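Local coordinates for N utilization substance protein B homolog (Thermotoga maritima, PDB 1TZV) that probably acts in transcription antitermination of ribosomal RNA operons, binding the boxA antiterminator sequence of the RNA, at residues Glu20-Arg23 and Asp24-Leu27. Sequence-based numbering, arbitrary orientation. Where two conformers were deposited one is given.
Sequences EFRR and DEDL
The edge of the R22 guanidinium, in its own plane, faces the carboxylate of E25, the two planes turned 44° apart, while the R23 guanidinium has the backbone carbonyl carbon of E20 at its own edge and CB of E20 lies over one face of the F21 ring, displaced toward its rim. The R22–E25 pair is a worked example of a two-pronged, side-on salt bridge spanning a beta turn. NE of R22 gives a nearly straight bond to OE1 of E25 (2.7 Å), arriving from above the carboxylate plane, and NH1 of R22 reaches OE2 of E25 on its syn side at 2.5 Å. Both oxygens lie close to the guanidinium plane; the twist is therefore taken up on the carboxylate side. A bend at chi3 (60°) in the otherwise extended R22 chain presents this NE edge to E25. In the backbone that carries the bridge, a type I turn from R22 to E25 is closed by E25 N bonding to R22 O at 3.0 Å, and a water donates to both R23 O and E25 O. R23, inside the turn, folds its side chain back: NE binds E20 O at 2.9 Å, tilted from the guanidinium plane, and NH1 adds a longer salt bridge to E20 OE2. Were R22 an alanine, the E25 carboxylate would probably lose both these nitrogen partners and be freer to turn, and E33 would lose its partner here. The whole contact lies at the surface, in the loop joining helix 5-19 to helix 27-34: R22 NH1 also bridges E33 of the latter, E20 pairs with R82 of helix 79-94, and D26 N-caps helix 27-34 through a bond from E28 N while reaching K55 of helix 41-56.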
loop_
_atom_site.group_PDB
_atom_site.type_symbol
_atom_site.label_atom_id
_atom_site.label_comp_id
_atom_site.label_asym_id
_atom_site.label_seq_id
_atom_site.Cartn_x
_atom_site.Cartn_y
_atom_site.Cartn_z
ATOM N N GLU A 20 11.137 -7.100 2.398
ATOM C CA GLU A 20 11.286 -7.471 3.815
ATOM C C GLU A 20 12.328 -8.577 4.034
ATOM O O GLU A 20 12.865 -8.720 5.143
ATOM C CB GLU A 20 9.936 -7.919 4.396
ATOM C CG GLU A 20 8.877 -6.795 4.442
ATOM C CD GLU A 20 8.826 -6.084 5.786
ATOM O OE1 GLU A 20 8.140 -5.041 5.899
ATOM O OE2 GLU A 20 9.460 -6.579 6.740
ATOM N N PHE A 21 12.625 -9.329 2.980
ATOM C CA PHE A 21 13.594 -10.426 3.054
ATOM C C PHE A 21 14.820 -10.135 2.211
ATOM O O PHE A 21 15.721 -10.973 2.092
ATOM C CB PHE A 21 12.906 -11.701 2.585
ATOM C CG PHE A 21 11.611 -11.953 3.287
ATOM C CD1 PHE A 21 10.400 -11.681 2.661
ATOM C CD2 PHE A 21 11.609 -12.350 4.619
ATOM C CE1 PHE A 21 9.197 -11.799 3.365
ATOM C CE2 PHE A 21 10.425 -12.470 5.329
ATOM C CZ PHE A 21 9.214 -12.195 4.706
ATOM N N ARG A 22 14.867 -8.945 1.632
ATOM C CA ARG A 22 15.967 -8.519 0.774
ATOM C C ARG A 22 16.262 -7.072 1.110
ATOM O O ARG A 22 16.309 -6.211 0.228
ATOM C CB ARG A 22 15.525 -8.660 -0.683
ATOM C CG ARG A 22 15.238 -10.099 -1.078
ATOM C CD ARG A 22 14.581 -10.196 -2.446
ATOM N NE ARG A 22 15.401 -9.627 -3.511
ATOM C CZ ARG A 22 15.011 -9.536 -4.779
ATOM N NH1 ARG A 22 15.824 -9.008 -5.688
ATOM N NH2 ARG A 22 13.811 -9.965 -5.136
ATOM N N ARG A 23 16.494 -6.814 2.392
ATOM C CA ARG A 23 16.680 -5.454 2.892
ATOM C C ARG A 23 17.907 -4.695 2.418
ATOM O O ARG A 23 17.985 -3.477 2.571
ATOM C CB ARG A 23 16.607 -5.472 4.422
ATOM C CG ARG A 23 15.244 -5.944 4.930
ATOM C CD ARG A 23 15.178 -6.070 6.442
ATOM N NE ARG A 23 13.917 -6.667 6.866
ATOM C CZ ARG A 23 13.460 -6.640 8.110
ATOM N NH1 ARG A 23 12.298 -7.215 8.417
ATOM N NH2 ARG A 23 14.171 -6.029 9.045
ATOM N N ASP A 24 18.851 -5.412 1.827
ATOM C CA ASP A 24 20.080 -4.814 1.318
ATOM C C ASP A 24 19.900 -4.377 -0.124
ATOM O O ASP A 24 20.806 -3.795 -0.724
ATOM C CB ASP A 24 21.206 -5.843 1.388
ATOM C CG ASP A 24 20.929 -7.051 0.512
ATOM O OD1 ASP A 24 19.834 -7.641 0.636
ATOM O OD2 ASP A 24 21.799 -7.410 -0.308
ATOM N N GLU A 25 18.734 -4.675 -0.690
ATOM C CA GLU A 25 18.454 -4.320 -2.073
ATOM C C GLU A 25 17.518 -3.124 -2.177
ATOM O O GLU A 25 16.710 -2.865 -1.273
ATOM C CB GLU A 25 17.859 -5.516 -2.828
ATOM C CG GLU A 25 18.845 -6.629 -3.139
ATOM C CD GLU A 25 18.191 -7.812 -3.837
ATOM O OE1 GLU A 25 17.925 -8.830 -3.163
ATOM O OE2 GLU A 25 17.934 -7.724 -5.058
ATOM N N ASP A 26 17.635 -2.401 -3.285
ATOM C CA ASP A 26 16.819 -1.225 -3.553
ATOM C C ASP A 26 15.417 -1.685 -3.931
ATOM O O ASP A 26 15.230 -2.515 -4.820
ATOM C CB ASP A 26 17.453 -0.415 -4.701
ATOM C CG ASP A 26 16.773 0.939 -4.950
ATOM O OD1 ASP A 26 17.406 1.782 -5.627
ATOM O OD2 ASP A 26 15.627 1.182 -4.503
ATOM N N LEU A 27 14.426 -1.141 -3.232
ATOM C CA LEU A 27 13.028 -1.473 -3.485
ATOM C C LEU A 27 12.688 -1.256 -4.962
ATOM O O LEU A 27 11.893 -2.005 -5.547
ATOM C CB LEU A 27 12.129 -0.598 -2.614
ATOM C CG LEU A 27 10.805 -1.227 -2.187
ATOM C CD1 LEU A 27 10.824 -1.497 -0.695
ATOM C CD2 LEU A 27 9.674 -0.294 -2.523
HETATM O O HOH W 1 16.966 -1.103 1.045
#